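Local coordinates for protein dextranase (PDB 6NZS) that catalyses the endohydrolysis of alpha-1,6-glucosidic linkages within dextran chains, at residues R32-Y37 / A53-S58. Residues are numbered along the deposited sequence; the frame is centred on the assembly and turned at random.
Sequences RRSSFY and AFTYMS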
loop_
_atom_site.group_PDB
_atom_site.type_symbol
_atom_site.label_atom_id
_atom_site.label_comp_id
_atom_site.label_asym_id
_atom_site.label_seq_id
_atom_site.Cartn_x
_atom_site.Cartn_y
_atom_site.Cartn_z
ATOM N N ARG A 32 15.097 -9.250 -11.032
ATOM C CA ARG A 32 15.209 -7.987 -11.763
ATOM C C ARG A 32 15.920 -6.942 -10.907
ATOM O O ARG A 32 15.469 -6.631 -9.799
ATOM C CB ARG A 32 13.824 -7.477 -12.161
ATOM C CG ARG A 32 13.860 -6.517 -13.354
ATOM C CD ARG A 32 12.513 -5.816 -13.587
ATOM N NE ARG A 32 11.383 -6.732 -13.751
ATOM C CZ ARG A 32 11.034 -7.312 -14.898
ATOM N NH1 ARG A 32 11.732 -7.087 -16.008
ATOM N NH2 ARG A 32 9.981 -8.128 -14.930
ATOM N N ARG A 33 17.019 -6.403 -11.425
ATOM C CA ARG A 33 17.776 -5.345 -10.774
ATOM C C ARG A 33 17.322 -4.006 -11.343
ATOM O O ARG A 33 17.023 -3.903 -12.532
ATOM C CB ARG A 33 19.269 -5.528 -11.062
ATOM C CG ARG A 33 20.142 -4.399 -10.532
ATOM C CD ARG A 33 21.613 -4.668 -10.770
ATOM N NE ARG A 33 22.380 -3.455 -10.536
ATOM C CZ ARG A 33 23.685 -3.343 -10.756
ATOM N NH1 ARG A 33 24.368 -4.385 -11.217
ATOM N NH2 ARG A 33 24.291 -2.186 -10.538
ATOM N N SER A 34 17.290 -2.970 -10.501
ATOM C CA SER A 34 16.945 -1.640 -11.004
ATOM C C SER A 34 17.919 -1.174 -12.081
ATOM O O SER A 34 19.138 -1.186 -11.886
ATOM C CB SER A 34 16.945 -0.616 -9.871
ATOM O OG SER A 34 16.664 0.694 -10.366
ATOM N N SER A 35 17.365 -0.739 -13.214
ATOM C CA SER A 35 18.162 -0.128 -14.269
ATOM C C SER A 35 18.520 1.318 -13.975
ATOM O O SER A 35 19.351 1.894 -14.685
ATOM C CB SER A 35 17.374 -0.136 -15.578
ATOM O OG SER A 35 17.069 -1.463 -15.959
ATOM N N PHE A 36 17.938 1.915 -12.940
ATOM C CA PHE A 36 17.954 3.359 -12.809
ATOM C C PHE A 36 18.691 3.887 -11.594
ATOM O O PHE A 36 19.122 5.044 -11.630
ATOM C CB PHE A 36 16.516 3.900 -12.834
ATOM C CG PHE A 36 15.755 3.425 -14.024
ATOM C CD1 PHE A 36 16.010 3.975 -15.264
ATOM C CD2 PHE A 36 14.837 2.394 -13.928
ATOM C CE1 PHE A 36 15.349 3.531 -16.390
ATOM C CE2 PHE A 36 14.169 1.951 -15.060
ATOM C CZ PHE A 36 14.429 2.518 -16.282
ATOM N N TYR A 37 18.869 3.089 -10.540
ATOM C CA TYR A 37 19.486 3.557 -9.302
ATOM C C TYR A 37 20.457 2.522 -8.764
ATOM O O TYR A 37 20.213 1.318 -8.865
ATOM C CB TYR A 37 18.419 3.820 -8.219
ATOM C CG TYR A 37 17.376 4.773 -8.718
ATOM C CD1 TYR A 37 17.626 6.135 -8.737
ATOM C CD2 TYR A 37 16.169 4.316 -9.237
ATOM C CE1 TYR A 37 16.702 7.025 -9.229
ATOM C CE2 TYR A 37 15.226 5.206 -9.743
ATOM C CZ TYR A 37 15.509 6.561 -9.735
ATOM O OH TYR A 37 14.614 7.477 -10.231
ATOM N N ALA A 53 23.926 -2.323 -1.461
ATOM C CA ALA A 53 22.653 -2.938 -1.111
ATOM C C ALA A 53 21.860 -3.091 -2.395
ATOM O O ALA A 53 21.753 -2.138 -3.170
ATOM C CB ALA A 53 21.863 -2.065 -0.132
ATOM N N PHE A 54 21.320 -4.280 -2.627
ATOM C CA PHE A 54 20.624 -4.532 -3.882
ATOM C C PHE A 54 19.422 -3.609 -4.027
ATOM O O PHE A 54 18.717 -3.327 -3.054
ATOM C CB PHE A 54 20.134 -5.977 -3.916
ATOM C CG PHE A 54 19.748 -6.438 -5.289
ATOM C CD1 PHE A 54 20.733 -6.752 -6.219
ATOM C CD2 PHE A 54 18.422 -6.539 -5.664
ATOM C CE1 PHE A 54 20.399 -7.171 -7.489
ATOM C CE2 PHE A 54 18.075 -6.970 -6.942
ATOM C CZ PHE A 54 19.058 -7.285 -7.854
ATOM N N THR A 55 19.182 -3.144 -5.254
ATOM C CA THR A 55 17.958 -2.416 -5.578
ATOM C C THR A 55 17.154 -3.277 -6.543
ATOM O O THR A 55 17.564 -3.485 -7.694
ATOM C CB THR A 55 18.230 -1.029 -6.155
ATOM O OG1 THR A 55 19.049 -0.281 -5.245
ATOM C CG2 THR A 55 16.918 -0.278 -6.364
ATOM N N TYR A 56 16.022 -3.771 -6.059
ATOM C CA TYR A 56 15.057 -4.525 -6.847
ATOM C C TYR A 56 14.277 -3.586 -7.756
ATOM O O TYR A 56 14.279 -2.370 -7.576
ATOM C CB TYR A 56 14.049 -5.196 -5.913
ATOM C CG TYR A 56 14.690 -6.141 -4.923
ATOM C CD1 TYR A 56 14.986 -7.446 -5.291
ATOM C CD2 TYR A 56 15.001 -5.732 -3.624
ATOM C CE1 TYR A 56 15.585 -8.323 -4.402
ATOM C CE2 TYR A 56 15.594 -6.603 -2.725
ATOM C CZ TYR A 56 15.892 -7.894 -3.123
ATOM O OH TYR A 56 16.486 -8.762 -2.231
ATOM N N MET A 57 13.573 -4.162 -8.733
ATOM C CA MET A 57 12.706 -3.352 -9.585
ATOM C C MET A 57 11.500 -4.158 -10.060
ATOM O O MET A 57 11.626 -5.324 -10.453
ATOM C CB MET A 57 13.450 -2.759 -10.794
ATOM C CG MET A 57 12.618 -1.743 -11.578
ATOM S SD MET A 57 13.531 -0.927 -12.901
ATOM C CE MET A 57 13.663 -2.272 -14.063
ATOM N N SER A 58 10.333 -3.521 -10.020
ATOM C CA SER A 58 9.096 -4.076 -10.551
ATOM C C SER A 58 8.637 -3.218 -11.720
ATOM O O SER A 58 8.799 -1.995 -11.700
ATOM C CB SER A 58 8.025 -4.078 -9.456
ATOM O OG SER A 58 6.742 -4.355 -9.984
HETATM O O HOH W 1 13.246 -7.325 -8.362
#
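Arg33 and Tyr56 form a single beta bridge, held on one flank by a nearly straight hydrogen bond from Ser34 N to Thr55 O (2.9 Å, 169°). On its other flank Met57 N gives Arg32 O a weak bond of 3.3 Å, and a water reinforces this bent link by donating to Arg32 O and accepting from Met57 N.

Apolar contacts centre on Met57, whose CB rests against Ser34 CA at 3.7 Å. With CG anti to the backbone N (chi1 -171°), its chain carries SD to the edge of the Phe36 ring, 4.8 Å from the centroid, in a Met-aromatic contact. The bend at chi3 then brings CE beside Arg32 CD (3.8 Å). The Arg32 guanidinium continues to the backbone oxygens of Asn21 and Gly24. Phe54 brings CZ to Arg33 CB at 3.7 Å.

Polar side-chain bonding turns on Ser34. Its OG accepts from Phe36 N (3.1 Å) and Tyr37 N and also bonds Ser86 OG, while its CB packs on Thr55 CG2 (3.5 Å). With the hydroxyl gone, as in an alanine here, both amides would probably lose their acceptor and the turn would be freer to shift.

The arrangement illustrates how an ST turn and ST motif can redirect a chain just after a bridge, here linking strand 31-33 to strand 37-43, which pairs with strand 51-58 in the family 49 N-terminal Ig-like domain.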